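Local coordinates for Glyoxalase/Bleomycin resistance protein (Bacillus cereus ATCC 14579, PDB 1XQA), which is of unknown function but, as a metal-binding member of the glyoxalase/bleomycin resistance superfamily, may act as a glyoxalase-like or related enzyme, at residues A[76-81]-A[86-91]. Numbering follows the deposited sequence.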
ATOM      1  N   LYS A  76       5.864 -14.725  -1.720  1.00 22.72           N
ATOM      2  CA  LYS A  76       5.252 -13.876  -0.710  1.00 22.61           C
ATOM      3  C   LYS A  76       4.068 -13.089  -1.292  1.00 21.81           C
ATOM      4  O   LYS A  76       2.991 -13.096  -0.699  1.00 21.30           O
ATOM      5  CB  LYS A  76       6.295 -12.948  -0.082  1.00 23.25           C
ATOM      6  CG  LYS A  76       5.963 -12.522   1.336  1.00 26.82           C
ATOM      7  CD  LYS A  76       7.234 -12.194   2.139  1.00 31.48           C
ATOM      8  CE  LYS A  76       7.512 -10.694   2.114  1.00 31.55           C
ATOM      9  NZ  LYS A  76       8.682 -10.270   2.957  1.00 30.69           N
ATOM     10  N   ILE A  77       4.264 -12.436  -2.443  1.00 21.17           N
ATOM     11  CA  ILE A  77       3.175 -11.676  -3.084  1.00 21.33           C
ATOM     12  C   ILE A  77       2.005 -12.598  -3.461  1.00 20.70           C
ATOM     13  O   ILE A  77       0.826 -12.258  -3.267  1.00 20.06           O
ATOM     14  CB  ILE A  77       3.656 -10.877  -4.331  1.00 20.94           C
ATOM     15  CG1 ILE A  77       4.737  -9.854  -3.951  1.00 22.47           C
ATOM     16  CG2 ILE A  77       2.471 -10.124  -4.983  1.00 21.76           C
ATOM     17  CD1 ILE A  77       5.427  -9.211  -5.174  1.00 22.36           C
ATOM     18  N   ASN A  78       2.337 -13.750  -4.039  1.00 21.06           N
ATOM     19  CA  ASN A  78       1.352 -14.797  -4.332  1.00 20.59           C
ATOM     20  C   ASN A  78       0.533 -15.194  -3.097  1.00 20.63           C
ATOM     21  O   ASN A  78      -0.693 -15.205  -3.130  1.00 20.11           O
ATOM     22  CB  ASN A  78       2.103 -16.035  -4.856  1.00 20.65           C
ATOM     23  CG  ASN A  78       1.171 -17.080  -5.421  1.00 21.85           C
ATOM     24  OD1 ASN A  78       0.815 -18.041  -4.734  1.00 22.23           O
ATOM     25  ND2 ASN A  78       0.755 -16.895  -6.673  1.00 19.38           N
ATOM     26  N   GLN A  79       1.232 -15.529  -2.010  1.00 20.42           N
ATOM     27  CA  GLN A  79       0.596 -15.942  -0.752  1.00 22.11           C
ATOM     28  C   GLN A  79      -0.316 -14.838  -0.214  1.00 20.95           C
ATOM     29  O   GLN A  79      -1.461 -15.101   0.175  1.00 21.01           O
ATOM     30  CB  GLN A  79       1.662 -16.324   0.293  1.00 21.70           C
ATOM     31  CG  GLN A  79       1.115 -16.616   1.704  1.00 24.97           C
ATOM     32  CD  GLN A  79       2.155 -16.454   2.845  1.00 26.24           C
ATOM     33  OE1 GLN A  79       3.337 -16.134   2.609  1.00 31.21           O
ATOM     34  NE2 GLN A  79       1.704 -16.671   4.090  1.00 30.97           N
ATOM     35  N   ARG A  80       0.164 -13.596  -0.235  1.00 20.11           N
ATOM     36  CA  ARG A  80      -0.625 -12.497   0.307  1.00 18.53           C
ATOM     37  C   ARG A  80      -1.851 -12.202  -0.539  1.00 18.56           C
ATOM     38  O   ARG A  80      -2.927 -11.949   0.002  1.00 18.10           O
ATOM     39  CB  ARG A  80       0.231 -11.250   0.508  1.00 18.70           C
ATOM     40  CG  ARG A  80       1.256 -11.447   1.613  1.00 18.06           C
ATOM     41  CD  ARG A  80       2.190 -10.272   1.801  1.00 16.45           C
ATOM     42  NE  ARG A  80       3.178 -10.619   2.838  1.00 16.67           N
ATOM     43  CZ  ARG A  80       4.036  -9.761   3.376  1.00 18.64           C
ATOM     44  NH1 ARG A  80       4.056  -8.483   2.992  1.00 18.74           N
ATOM     45  NH2 ARG A  80       4.875 -10.180   4.307  1.00 16.13           N
ATOM     46  N   LEU A  81      -1.695 -12.262  -1.855  1.00 18.76           N
ATOM     47  CA  LEU A  81      -2.844 -12.074  -2.766  1.00 19.33           C
ATOM     48  C   LEU A  81      -3.909 -13.146  -2.515  1.00 20.52           C
ATOM     49  O   LEU A  81      -5.084 -12.829  -2.371  1.00 20.46           O
ATOM     50  CB  LEU A  81      -2.394 -12.081  -4.228  1.00 19.00           C
ATOM     51  CG  LEU A  81      -1.681 -10.819  -4.717  1.00 19.86           C
ATOM     52  CD1 LEU A  81      -1.057 -11.060  -6.097  1.00 19.78           C
ATOM     53  CD2 LEU A  81      -2.636  -9.621  -4.749  1.00 19.03           C
ATOM     54  N   PHE A  86      -7.724 -12.777  -3.687  1.00 27.51           N
ATOM     55  CA  PHE A  86      -7.479 -12.777  -5.122  1.00 28.16           C
ATOM     56  C   PHE A  86      -7.190 -14.199  -5.597  1.00 29.24           C
ATOM     57  O   PHE A  86      -6.543 -14.991  -4.913  1.00 30.33           O
ATOM     58  CB  PHE A  86      -6.359 -11.812  -5.507  1.00 27.05           C
ATOM     59  CG  PHE A  86      -6.665 -10.377  -5.173  1.00 25.74           C
ATOM     60  CD1 PHE A  86      -7.333  -9.565  -6.081  1.00 25.75           C
ATOM     61  CD2 PHE A  86      -6.329  -9.857  -3.939  1.00 24.90           C
ATOM     62  CE1 PHE A  86      -7.648  -8.227  -5.762  1.00 25.26           C
ATOM     63  CE2 PHE A  86      -6.625  -8.532  -3.603  1.00 24.52           C
ATOM     64  CZ  PHE A  86      -7.290  -7.715  -4.520  1.00 25.05           C
ATOM     65  N   LEU A  87      -7.682 -14.509  -6.782  1.00 30.80           N
ATOM     66  CA  LEU A  87      -7.555 -15.850  -7.323  1.00 31.33           C
ATOM     67  C   LEU A  87      -6.223 -15.993  -8.061  1.00 31.22           C
ATOM     68  O   LEU A  87      -6.004 -15.455  -9.148  1.00 31.98           O
ATOM     69  CB  LEU A  87      -8.774 -16.193  -8.183  1.00 32.01           C
ATOM     70  CG  LEU A  87     -10.148 -15.861  -7.574  1.00 33.57           C
ATOM     71  CD1 LEU A  87     -11.270 -16.307  -8.516  1.00 36.74           C
ATOM     72  CD2 LEU A  87     -10.374 -16.452  -6.167  1.00 35.59           C
ATOM     73  N   VAL A  88      -5.292 -16.668  -7.417  1.00 30.46           N
ATOM     74  CA  VAL A  88      -3.986 -16.859  -8.010  1.00 30.06           C
ATOM     75  C   VAL A  88      -3.652 -18.323  -7.877  1.00 30.37           C
ATOM     76  O   VAL A  88      -4.089 -18.979  -6.922  1.00 29.98           O
ATOM     77  CB  VAL A  88      -2.893 -15.986  -7.323  1.00 30.04           C
ATOM     78  CG1 VAL A  88      -3.082 -14.506  -7.663  1.00 29.57           C
ATOM     79  CG2 VAL A  88      -2.894 -16.187  -5.814  1.00 29.58           C
ATOM     80  N   GLU A  89      -2.917 -18.842  -8.853  1.00 30.18           N
ATOM     81  CA  GLU A  89      -2.355 -20.172  -8.734  1.00 31.02           C
ATOM     82  C   GLU A  89      -0.910 -20.016  -8.255  1.00 29.90           C
ATOM     83  O   GLU A  89      -0.367 -18.902  -8.296  1.00 29.73           O
ATOM     84  CB  GLU A  89      -2.484 -20.960 -10.052  1.00 31.14           C
ATOM     85  CG  GLU A  89      -1.727 -20.417 -11.255  1.00 33.51           C
ATOM     86  CD  GLU A  89      -1.791 -21.347 -12.482  1.00 33.46           C
ATOM     87  OE1 GLU A  89      -0.764 -21.997 -12.796  1.00 35.73           O
ATOM     88  OE2 GLU A  89      -2.867 -21.430 -13.125  1.00 37.12           O
ATOM     89  N   PRO A  90      -0.293 -21.106  -7.760  1.00 29.22           N
ATOM     90  CA  PRO A  90       1.107 -20.990  -7.366  1.00 28.79           C
ATOM     91  C   PRO A  90       1.987 -20.561  -8.540  1.00 28.58           C
ATOM     92  O   PRO A  90       1.620 -20.793  -9.695  1.00 28.62           O
ATOM     93  CB  PRO A  90       1.468 -22.410  -6.933  1.00 28.76           C
ATOM     94  CG  PRO A  90       0.175 -23.022  -6.548  1.00 28.61           C
ATOM     95  CD  PRO A  90      -0.813 -22.462  -7.521  1.00 29.10           C
ATOM     96  N   PRO A  91       3.147 -19.933  -8.253  1.00 28.35           N
ATOM     97  CA  PRO A  91       4.049 -19.576  -9.350  1.00 28.07           C
ATOM     98  C   PRO A  91       4.611 -20.820 -10.038  1.00 28.30           C
ATOM     99  O   PRO A  91       4.769 -21.868  -9.407  1.00 27.36           O
ATOM    100  CB  PRO A  91       5.176 -18.804  -8.649  1.00 28.09           C
ATOM    101  CG  PRO A  91       4.609 -18.404  -7.308  1.00 28.00           C
ATOM    102  CD  PRO A  91       3.689 -19.528  -6.944  1.00 28.15           C
TER
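Asn78 reaches out of helix 71-83 and grips the backbone of the chain that returns beside it: its ND2 gives a hydrogen bond of 2.8 Å to Glu89 O. The N-H points at the oxygen at 155°, and the acceptor lies close to the plane of the amide, although the donor is tilted 33° from the carbonyl plane of Glu89. With CG anti to the backbone N (chi1 -170°), the short side chain is extended toward the loop. Asparagine suits this buried place because its amide N-H satisfies a carbonyl of a segment without regular structure, while its carbon packs against a proline: CG lies 3.8 Å from Pro91 CD. Beside the amide, Val88 CG2 packs 3.6 Å from Asn78 O, the branched valine offering a compact apolar surface to the helix.

Nearer the turn, Phe86 N donates to Leu81 O at 3.0 Å. The same oxygen sits at the edge of the Phe86 ring, in its plane, and Leu81 CD2 meets ring atom CD2 of Phe86 at 3.8 Å. Flat ring and branched leucine suit this place by presenting apolar surface to each other and to Phe20 of helix 14-25. Phe99 of strand 97-103 touches both Asn78 and Leu81, so the packed side joins helix, loop and sheet.

The other side is looser. Glu89 and Pro90 direct their exposed side chains away from the helix, and the Glu89 carboxylate pairs with Lys92. The contact lies in the helix-to-strand connection of a beta-alpha-beta-beta-beta module of the vicinal oxygen chelate fold. Both bonds end on main-chain carbonyls, so the hold on the loop probably depends on the asparagine amide at Glu89 and on backbone alone at Phe86.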